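Local structure of CRISPR-associated endonuclease Cas1 (Thermotoga maritima, 4XTK) at residues K186-F195 against L268-S276; I234-V242 against M301-L309. The protein probably acts as a metal-dependent double-stranded DNA endonuclease that partners with Cas2 in CRISPR adaptive immunity. One frame throughout, in Å; residues are numbered along the deposited sequence.

Interaction 1: residues K186-F195 against L268-S276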
loop_
_atom_site.group_PDB
_atom_site.type_symbol
_atom_site.label_atom_id
_atom_site.label_comp_id
_atom_site.label_asym_id
_atom_site.label_seq_id
_atom_site.Cartn_x
_atom_site.Cartn_y
_atom_site.Cartn_z
ATOM N N LYS E 186 20.406 31.138 -2.218
ATOM C CA LYS E 186 19.967 31.106 -3.596
ATOM C C LYS E 186 21.167 31.387 -4.487
ATOM O O LYS E 186 21.668 32.510 -4.555
ATOM C CB LYS E 186 18.836 32.120 -3.804
ATOM C CG LYS E 186 18.681 32.699 -5.197
ATOM C CD LYS E 186 17.473 33.623 -5.227
ATOM C CE LYS E 186 17.560 34.649 -6.339
ATOM N NZ LYS E 186 16.368 35.546 -6.336
ATOM N N ASN E 187 21.629 30.337 -5.157
ATOM C CA ASN E 187 22.717 30.441 -6.117
ATOM C C ASN E 187 22.718 29.219 -7.019
ATOM O O ASN E 187 21.911 28.305 -6.836
ATOM C CB ASN E 187 24.077 30.604 -5.423
ATOM C CG ASN E 187 24.420 29.453 -4.497
ATOM O OD1 ASN E 187 23.852 28.363 -4.585
ATOM N ND2 ASN E 187 25.391 29.682 -3.623
ATOM N N PHE E 188 23.632 29.193 -7.981
ATOM C CA PHE E 188 23.632 28.135 -8.983
ATOM C C PHE E 188 23.817 26.754 -8.359
ATOM O O PHE E 188 23.010 25.854 -8.584
ATOM C CB PHE E 188 24.724 28.390 -10.023
ATOM C CG PHE E 188 24.506 29.630 -10.837
ATOM C CD1 PHE E 188 23.226 30.052 -11.153
ATOM C CD2 PHE E 188 25.582 30.372 -11.290
ATOM C CE1 PHE E 188 23.023 31.189 -11.909
ATOM C CE2 PHE E 188 25.387 31.515 -12.043
ATOM C CZ PHE E 188 24.105 31.922 -12.353
ATOM N N ALA E 189 24.870 26.605 -7.561
ATOM C CA ALA E 189 25.259 25.308 -7.021
ATOM C C ALA E 189 24.166 24.672 -6.162
ATOM O O ALA E 189 23.888 23.483 -6.298
ATOM C CB ALA E 189 26.546 25.439 -6.223
ATOM N N ASN E 190 23.544 25.452 -5.285
ATOM C CA ASN E 190 22.503 24.902 -4.428
ATOM C C ASN E 190 21.224 24.567 -5.199
ATOM O O ASN E 190 20.462 23.686 -4.794
ATOM C CB ASN E 190 22.192 25.851 -3.270
ATOM C CG ASN E 190 23.275 25.837 -2.209
ATOM O OD1 ASN E 190 23.470 24.834 -1.526
ATOM N ND2 ASN E 190 23.972 26.955 -2.051
ATOM N N THR E 191 20.992 25.255 -6.309
ATOM C CA THR E 191 19.876 24.910 -7.182
ATOM C C THR E 191 20.092 23.525 -7.782
ATOM O O THR E 191 19.152 22.743 -7.927
ATOM C CB THR E 191 19.704 25.933 -8.313
ATOM O OG1 THR E 191 19.405 27.215 -7.750
ATOM C CG2 THR E 191 18.574 25.515 -9.247
ATOM N N LEU E 192 21.343 23.231 -8.124
ATOM C CA LEU E 192 21.702 21.937 -8.681
ATOM C C LEU E 192 21.660 20.829 -7.631
ATOM O O LEU E 192 21.040 19.785 -7.848
ATOM C CB LEU E 192 23.089 22.001 -9.320
ATOM C CG LEU E 192 23.154 22.783 -10.630
ATOM C CD1 LEU E 192 24.594 22.976 -11.044
ATOM C CD2 LEU E 192 22.370 22.072 -11.727
ATOM N N ILE E 193 22.320 21.064 -6.498
ATOM C CA ILE E 193 22.353 20.085 -5.418
ATOM C C ILE E 193 20.931 19.734 -4.969
ATOM O O ILE E 193 20.598 18.561 -4.809
ATOM C CB ILE E 193 23.168 20.591 -4.211
ATOM C CG1 ILE E 193 24.598 20.930 -4.635
ATOM C CG2 ILE E 193 23.168 19.555 -3.090
ATOM C CD1 ILE E 193 25.360 19.756 -5.192
ATOM N N SER E 194 20.096 20.754 -4.789
ATOM C CA SER E 194 18.705 20.532 -4.411
ATOM C C SER E 194 17.986 19.695 -5.450
ATOM O O SER E 194 17.259 18.760 -5.108
ATOM C CB SER E 194 17.971 21.855 -4.218
ATOM O OG SER E 194 18.429 22.514 -3.051
ATOM N N PHE E 195 18.202 20.026 -6.720
ATOM C CA PHE E 195 17.551 19.300 -7.800
ATOM C C PHE E 195 18.020 17.846 -7.847
ATOM O O PHE E 195 17.201 16.930 -7.925
ATOM C CB PHE E 195 17.807 19.984 -9.139
ATOM C CG PHE E 195 17.095 19.335 -10.282
ATOM C CD1 PHE E 195 15.725 19.482 -10.435
ATOM C CD2 PHE E 195 17.791 18.557 -11.197
ATOM C CE1 PHE E 195 15.056 18.870 -11.491
ATOM C CE2 PHE E 195 17.133 17.947 -12.256
ATOM C CZ PHE E 195 15.763 18.102 -12.402
ATOM N N LEU E 268 15.167 31.572 -8.123
ATOM C CA LEU E 268 16.213 31.018 -8.980
ATOM C C LEU E 268 15.964 29.537 -9.271
ATOM O O LEU E 268 15.959 28.708 -8.363
ATOM C CB LEU E 268 17.589 31.209 -8.338
ATOM C CG LEU E 268 18.804 30.855 -9.199
ATOM C CD1 LEU E 268 18.825 31.669 -10.488
ATOM C CD2 LEU E 268 20.087 31.072 -8.423
ATOM N N MET E 269 15.760 29.212 -10.543
ATOM C CA MET E 269 15.406 27.853 -10.935
ATOM C C MET E 269 16.171 27.386 -12.176
ATOM O O MET E 269 16.661 28.190 -12.973
ATOM C CB MET E 269 13.886 27.753 -11.160
ATOM C CG MET E 269 13.443 27.159 -12.499
ATOM S SD MET E 269 11.651 27.108 -12.739
ATOM C CE MET E 269 11.192 25.746 -11.668
ATOM N N LEU E 270 16.290 26.070 -12.304
ATOM C CA LEU E 270 16.879 25.434 -13.472
ATOM C C LEU E 270 15.855 25.402 -14.606
ATOM O O LEU E 270 14.756 24.885 -14.423
ATOM C CB LEU E 270 17.330 24.021 -13.094
ATOM C CG LEU E 270 18.343 23.225 -13.909
ATOM C CD1 LEU E 270 19.638 23.992 -14.056
ATOM C CD2 LEU E 270 18.589 21.893 -13.210
ATOM N N ASN E 271 16.189 25.954 -15.770
ATOM C CA ASN E 271 15.247 25.907 -16.892
ATOM C C ASN E 271 15.116 24.490 -17.455
ATOM O O ASN E 271 15.899 23.601 -17.109
ATOM C CB ASN E 271 15.615 26.905 -18.003
ATOM C CG ASN E 271 16.987 26.661 -18.610
ATOM O OD1 ASN E 271 17.436 25.526 -18.752
ATOM N ND2 ASN E 271 17.650 27.746 -18.999
ATOM N N ASP E 272 14.078 24.278 -18.259
ATOM C CA ASP E 272 13.759 22.963 -18.812
ATOM C C ASP E 272 14.922 22.271 -19.536
ATOM O O ASP E 272 15.112 21.065 -19.373
ATOM C CB ASP E 272 12.554 23.080 -19.753
ATOM C CG ASP E 272 11.281 23.471 -19.019
ATOM O OD1 ASP E 272 11.114 23.049 -17.856
ATOM O OD2 ASP E 272 10.441 24.189 -19.604
ATOM N N GLU E 273 15.696 23.014 -20.326
ATOM C CA GLU E 273 16.881 22.437 -20.955
ATOM C C GLU E 273 17.902 22.019 -19.894
ATOM O O GLU E 273 18.457 20.917 -19.954
ATOM C CB GLU E 273 17.512 23.413 -21.956
ATOM C CG GLU E 273 17.174 24.878 -21.723
ATOM C CD GLU E 273 17.974 25.820 -22.611
ATOM O OE1 GLU E 273 19.029 25.398 -23.129
ATOM O OE2 GLU E 273 17.562 26.990 -22.773
ATOM N N GLY E 274 18.132 22.888 -18.913
ATOM C CA GLY E 274 19.025 22.576 -17.810
ATOM C C GLY E 274 18.550 21.375 -17.012
ATOM O O GLY E 274 19.355 20.580 -16.516
ATOM N N LYS E 275 17.235 21.231 -16.894
ATOM C CA LYS E 275 16.675 20.091 -16.190
ATOM C C LYS E 275 16.885 18.809 -16.991
ATOM O O LYS E 275 17.314 17.792 -16.444
ATOM C CB LYS E 275 15.189 20.315 -15.900
ATOM C CG LYS E 275 14.909 21.148 -14.655
ATOM C CD LYS E 275 13.412 21.239 -14.382
ATOM C CE LYS E 275 13.107 21.892 -13.035
ATOM N NZ LYS E 275 13.169 23.383 -13.060
ATOM N N SER E 276 16.598 18.864 -18.289
ATOM C CA SER E 276 16.708 17.681 -19.135
ATOM C C SER E 276 18.146 17.177 -19.165
ATOM O O SER E 276 18.390 15.982 -18.973
ATOM C CB SER E 276 16.217 17.967 -20.557
ATOM O OG SER E 276 16.983 18.986 -21.166
#
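L268 lies across the start of helix 188-208, and its side chain can be traced atom by atom. L268 CB rests on the K186 chain, 3.6 Å from K186 CG, with K186 CD and CE also near it where the two chains cross at a slant. L268 CG comes 4.0 Å from T191 OG1, whose side chain runs at about a right angle to the leucine. The tip, L268 CD2, reaches the backbone, 3.5 Å from N187 C, and also approaches F188 CD1. The T191 hydroxyl is meanwhile bonded within its own segment: T191 OG1 donates to N187 O at 2.9 Å, from above the carbonyl plane, while T191 N reaches the same oxygen from the opposite face.

Two residues on, L270 CD2 lies over one face of the F195 ring, 4.0 Å from F195 CD2 and offset toward the rim, a CH-pi contact, and also touches L192. With F195 CG anti to the backbone N (chi1 -176°), the ring reaches this methyl and the aliphatic part of K275, whose CG is 3.9 Å from F195 CZ. K275 bends at its last torsion (chi4 81°), and K275 NZ bonds L270 O at 2.6 Å.

No hydrogen bond crosses the contact. It joins two helix starts, each with an asparagine N-cap (N187, N271). Strand 269-270 pairs antiparallel with 261-262, whose F261 touches T191 and L192, so this small sheet covers the first turns of helix 188-208.

Interaction 2: residues I234-V242 against M301-L309; sequences IAELFKPAV and MRSLIKMEL
F238 enters a hole formed by M301, L304, I305 and E308, the knobs-into-holes arrangement of packed helices. I305 covers one face of its ring: I305 CG1 lies 3.5 Å from the centroid of the F238 ring and only 3° off the normal, so the CH-pi contact is centred. F238 CE1 is 3.7 Å from L304 CB. At the edge of the ring, E308 CB sits near its plane, and M301 SD approaches to 4.2 Å from F238 CD1, a Met-aromatic contact.

M301 is bent at chi2 (62°) and again at chi3. M301 CG meets V242 CG2 at 3.5 Å and the methyl M301 CE faces A241 CB at 4.0 Å, so one methionine touches three residues, F238, A241 and V242. Toward the other end of the contact, I234 CG1 packs on L309 CD2 at 3.8 Å, and the CG and carboxylate of E308 lie against L237 CD2, 3.5 Å from E308 CD.

The helix segments run nearly antiparallel, at 157°, with axes 10.5 Å apart, which matches the register I234 with E308, F238 with I305 and V242 with M301. Behind the first shell, L237 also touches I113, R116 and S117 of helix 103-127, and I305 rests on L207 of helix 188-208. On the same turns E236, a probably manganese-binding residue, forms a salt bridge with R159 and a weak one with K239, and touches H221 and E155, the other two predicted ligands.

With no hydrogen bond between the segments, the match rests on shape and mostly apolar contact, with the E308 carboxylate, a polar group, set against a leucine methyl; it joins helix 301-316 to the helix that bears one of the predicted metal ligands.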
loop_
_atom_site.group_PDB
_atom_site.type_symbol
_atom_site.label_atom_id
_atom_site.label_comp_id
_atom_site.label_asym_id
_atom_site.label_seq_id
_atom_site.Cartn_x
_atom_site.Cartn_y
_atom_site.Cartn_z
ATOM N N ILE E 234 18.281 6.498 3.448
ATOM C CA ILE E 234 19.138 5.741 2.546
ATOM C C ILE E 234 19.874 6.655 1.552
ATOM O O ILE E 234 21.057 6.448 1.268
ATOM C CB ILE E 234 18.312 4.668 1.791
ATOM C CG1 ILE E 234 17.657 3.720 2.796
ATOM C CG2 ILE E 234 19.184 3.862 0.843
ATOM C CD1 ILE E 234 18.656 2.964 3.660
ATOM N N ALA E 235 19.187 7.682 1.054
ATOM C CA ALA E 235 19.789 8.640 0.123
ATOM C C ALA E 235 21.055 9.302 0.676
ATOM O O ALA E 235 21.908 9.748 -0.091
ATOM C CB ALA E 235 18.778 9.709 -0.258
ATOM N N GLU E 236 21.179 9.366 1.998
ATOM C CA GLU E 236 22.346 9.990 2.617
ATOM C C GLU E 236 23.645 9.295 2.210
ATOM O O GLU E 236 24.706 9.913 2.173
ATOM C CB GLU E 236 22.217 9.996 4.144
ATOM C CG GLU E 236 21.009 10.754 4.693
ATOM C CD GLU E 236 21.135 12.273 4.603
ATOM O OE1 GLU E 236 21.991 12.773 3.844
ATOM O OE2 GLU E 236 20.366 12.973 5.305
ATOM N N LEU E 237 23.548 8.011 1.893
ATOM C CA LEU E 237 24.718 7.230 1.527
ATOM C C LEU E 237 25.191 7.539 0.114
ATOM O O LEU E 237 26.378 7.434 -0.192
ATOM C CB LEU E 237 24.419 5.734 1.639
ATOM C CG LEU E 237 24.533 5.052 3.005
ATOM C CD1 LEU E 237 23.473 5.549 3.975
ATOM C CD2 LEU E 237 24.452 3.542 2.841
ATOM N N PHE E 238 24.241 7.839 -0.762
ATOM C CA PHE E 238 24.537 7.939 -2.183
ATOM C C PHE E 238 24.656 9.356 -2.733
ATOM O O PHE E 238 24.886 9.538 -3.931
ATOM C CB PHE E 238 23.490 7.138 -2.944
ATOM C CG PHE E 238 23.437 5.708 -2.518
ATOM C CD1 PHE E 238 24.283 4.777 -3.088
ATOM C CD2 PHE E 238 22.582 5.302 -1.503
ATOM C CE1 PHE E 238 24.260 3.460 -2.680
ATOM C CE2 PHE E 238 22.553 3.995 -1.091
ATOM C CZ PHE E 238 23.394 3.070 -1.678
ATOM N N LYS E 239 24.496 10.350 -1.867
ATOM C CA LYS E 239 24.576 11.746 -2.287
ATOM C C LYS E 239 25.931 12.112 -2.932
ATOM O O LYS E 239 25.960 12.806 -3.956
ATOM C CB LYS E 239 24.273 12.674 -1.101
ATOM C CG LYS E 239 22.788 12.924 -0.869
ATOM C CD LYS E 239 22.516 13.718 0.414
ATOM C CE LYS E 239 21.042 14.120 0.488
ATOM N NZ LYS E 239 20.708 14.889 1.712
ATOM N N PRO E 240 27.058 11.668 -2.338
ATOM C CA PRO E 240 28.322 11.954 -3.029
ATOM C C PRO E 240 28.491 11.301 -4.408
ATOM O O PRO E 240 28.829 12.002 -5.363
ATOM C CB PRO E 240 29.376 11.408 -2.059
ATOM C CG PRO E 240 28.722 11.444 -0.736
ATOM C CD PRO E 240 27.288 11.123 -0.989
ATOM N N ALA E 241 28.235 10.000 -4.517
ATOM C CA ALA E 241 28.562 9.260 -5.741
ATOM C C ALA E 241 27.620 9.593 -6.890
ATOM O O ALA E 241 28.011 9.535 -8.056
ATOM C CB ALA E 241 28.549 7.764 -5.476
ATOM N N VAL E 242 26.381 9.943 -6.568
ATOM C CA VAL E 242 25.417 10.296 -7.600
ATOM C C VAL E 242 25.326 11.805 -7.792
ATOM O O VAL E 242 25.755 12.332 -8.815
ATOM C CB VAL E 242 24.016 9.753 -7.281
ATOM C CG1 VAL E 242 23.053 10.141 -8.374
ATOM C CG2 VAL E 242 24.059 8.245 -7.126
ATOM N N MET E 301 25.063 1.787 -9.689
ATOM C CA MET E 301 24.673 2.524 -8.502
ATOM C C MET E 301 23.263 2.138 -8.062
ATOM O O MET E 301 22.958 2.124 -6.870
ATOM C CB MET E 301 24.753 4.030 -8.749
ATOM C CG MET E 301 24.921 4.841 -7.479
ATOM S SD MET E 301 26.457 4.430 -6.632
ATOM C CE MET E 301 27.652 4.774 -7.914
ATOM N N ARG E 302 22.407 1.817 -9.029
ATOM C CA ARG E 302 21.043 1.402 -8.718
ATOM C C ARG E 302 21.058 0.089 -7.954
ATOM O O ARG E 302 20.210 -0.152 -7.102
ATOM C CB ARG E 302 20.206 1.264 -9.990
ATOM C CG ARG E 302 18.761 0.870 -9.729
ATOM C CD ARG E 302 17.956 0.733 -11.014
ATOM N NE ARG E 302 17.742 2.016 -11.679
ATOM C CZ ARG E 302 18.443 2.449 -12.721
ATOM N NH1 ARG E 302 19.414 1.698 -13.228
ATOM N NH2 ARG E 302 18.172 3.631 -13.260
ATOM N N SER E 303 22.030 -0.764 -8.262
ATOM C CA SER E 303 22.161 -2.020 -7.545
ATOM C C SER E 303 22.684 -1.776 -6.139
ATOM O O SER E 303 22.255 -2.439 -5.198
ATOM C CB SER E 303 23.072 -2.985 -8.299
ATOM O OG SER E 303 22.391 -3.537 -9.412
ATOM N N LEU E 304 23.597 -0.819 -5.998
ATOM C CA LEU E 304 24.133 -0.466 -4.687
ATOM C C LEU E 304 23.027 -0.001 -3.745
ATOM O O LEU E 304 23.018 -0.358 -2.562
ATOM C CB LEU E 304 25.205 0.620 -4.804
ATOM C CG LEU E 304 26.641 0.160 -5.071
ATOM C CD1 LEU E 304 27.602 1.323 -4.908
ATOM C CD2 LEU E 304 27.035 -0.991 -4.158
ATOM N N ILE E 305 22.104 0.797 -4.271
ATOM C CA ILE E 305 20.972 1.269 -3.481
ATOM C C ILE E 305 20.084 0.075 -3.140
ATOM O O ILE E 305 19.663 -0.094 -1.997
ATOM C CB ILE E 305 20.162 2.347 -4.228
ATOM C CG1 ILE E 305 21.061 3.535 -4.577
ATOM C CG2 ILE E 305 18.982 2.817 -3.390
ATOM C CD1 ILE E 305 20.399 4.558 -5.473
ATOM N N LYS E 306 19.830 -0.761 -4.142
ATOM C CA LYS E 306 19.064 -1.982 -3.955
ATOM C C LYS E 306 19.665 -2.831 -2.839
ATOM O O LYS E 306 18.947 -3.338 -1.977
ATOM C CB LYS E 306 19.015 -2.794 -5.256
ATOM C CG LYS E 306 17.986 -2.329 -6.280
ATOM C CD LYS E 306 18.121 -3.142 -7.565
ATOM C CE LYS E 306 17.398 -2.503 -8.745
ATOM N NZ LYS E 306 16.605 -3.500 -9.524
ATOM N N MET E 307 20.989 -2.970 -2.865
ATOM C CA MET E 307 21.698 -3.818 -1.914
ATOM C C MET E 307 21.588 -3.284 -0.492
ATOM O O MET E 307 21.432 -4.053 0.459
ATOM C CB MET E 307 23.167 -3.948 -2.306
ATOM C CG MET E 307 23.414 -4.821 -3.524
ATOM S SD MET E 307 25.168 -4.945 -3.924
ATOM C CE MET E 307 25.847 -5.182 -2.281
ATOM N N GLU E 308 21.665 -1.965 -0.355
ATOM C CA GLU E 308 21.574 -1.324 0.950
ATOM C C GLU E 308 20.187 -1.528 1.551
ATOM O O GLU E 308 20.041 -1.732 2.759
ATOM C CB GLU E 308 21.895 0.168 0.839
ATOM C CG GLU E 308 22.128 0.845 2.174
ATOM C CD GLU E 308 23.322 0.271 2.917
ATOM O OE1 GLU E 308 24.273 -0.199 2.254
ATOM O OE2 GLU E 308 23.313 0.302 4.167
ATOM N N LEU E 309 19.174 -1.482 0.694
ATOM C CA LEU E 309 17.808 -1.745 1.112
ATOM C C LEU E 309 17.651 -3.183 1.586
ATOM O O LEU E 309 16.978 -3.449 2.586
ATOM C CB LEU E 309 16.846 -1.463 -0.033
ATOM C CG LEU E 309 16.772 -0.000 -0.449
ATOM C CD1 LEU E 309 15.866 0.131 -1.660
ATOM C CD2 LEU E 309 16.292 0.869 0.718
#

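In the fold
Both contacts pair distant parts of the helical region. From the N terminus, 186-195 opens helix 188-208, then 234-242 follows on helix 230-252; the chain returns to the first at 268-276, closing a loop of 72 residues, and to the second at 301-309, closing one of 58. Because the segments alternate, these loops cross. Interaction 1 ties strand 269-270 and the start of helix 272-287 to helix 188-208 near the surface, whereas interaction 2 joins helices 230-252 and 301-316 near the centre of the chain. Their centres are 22 Å apart and they do not touch, but helix 188-208 runs from one to the other: its start carries interaction 1, and V204 near its end touches I234.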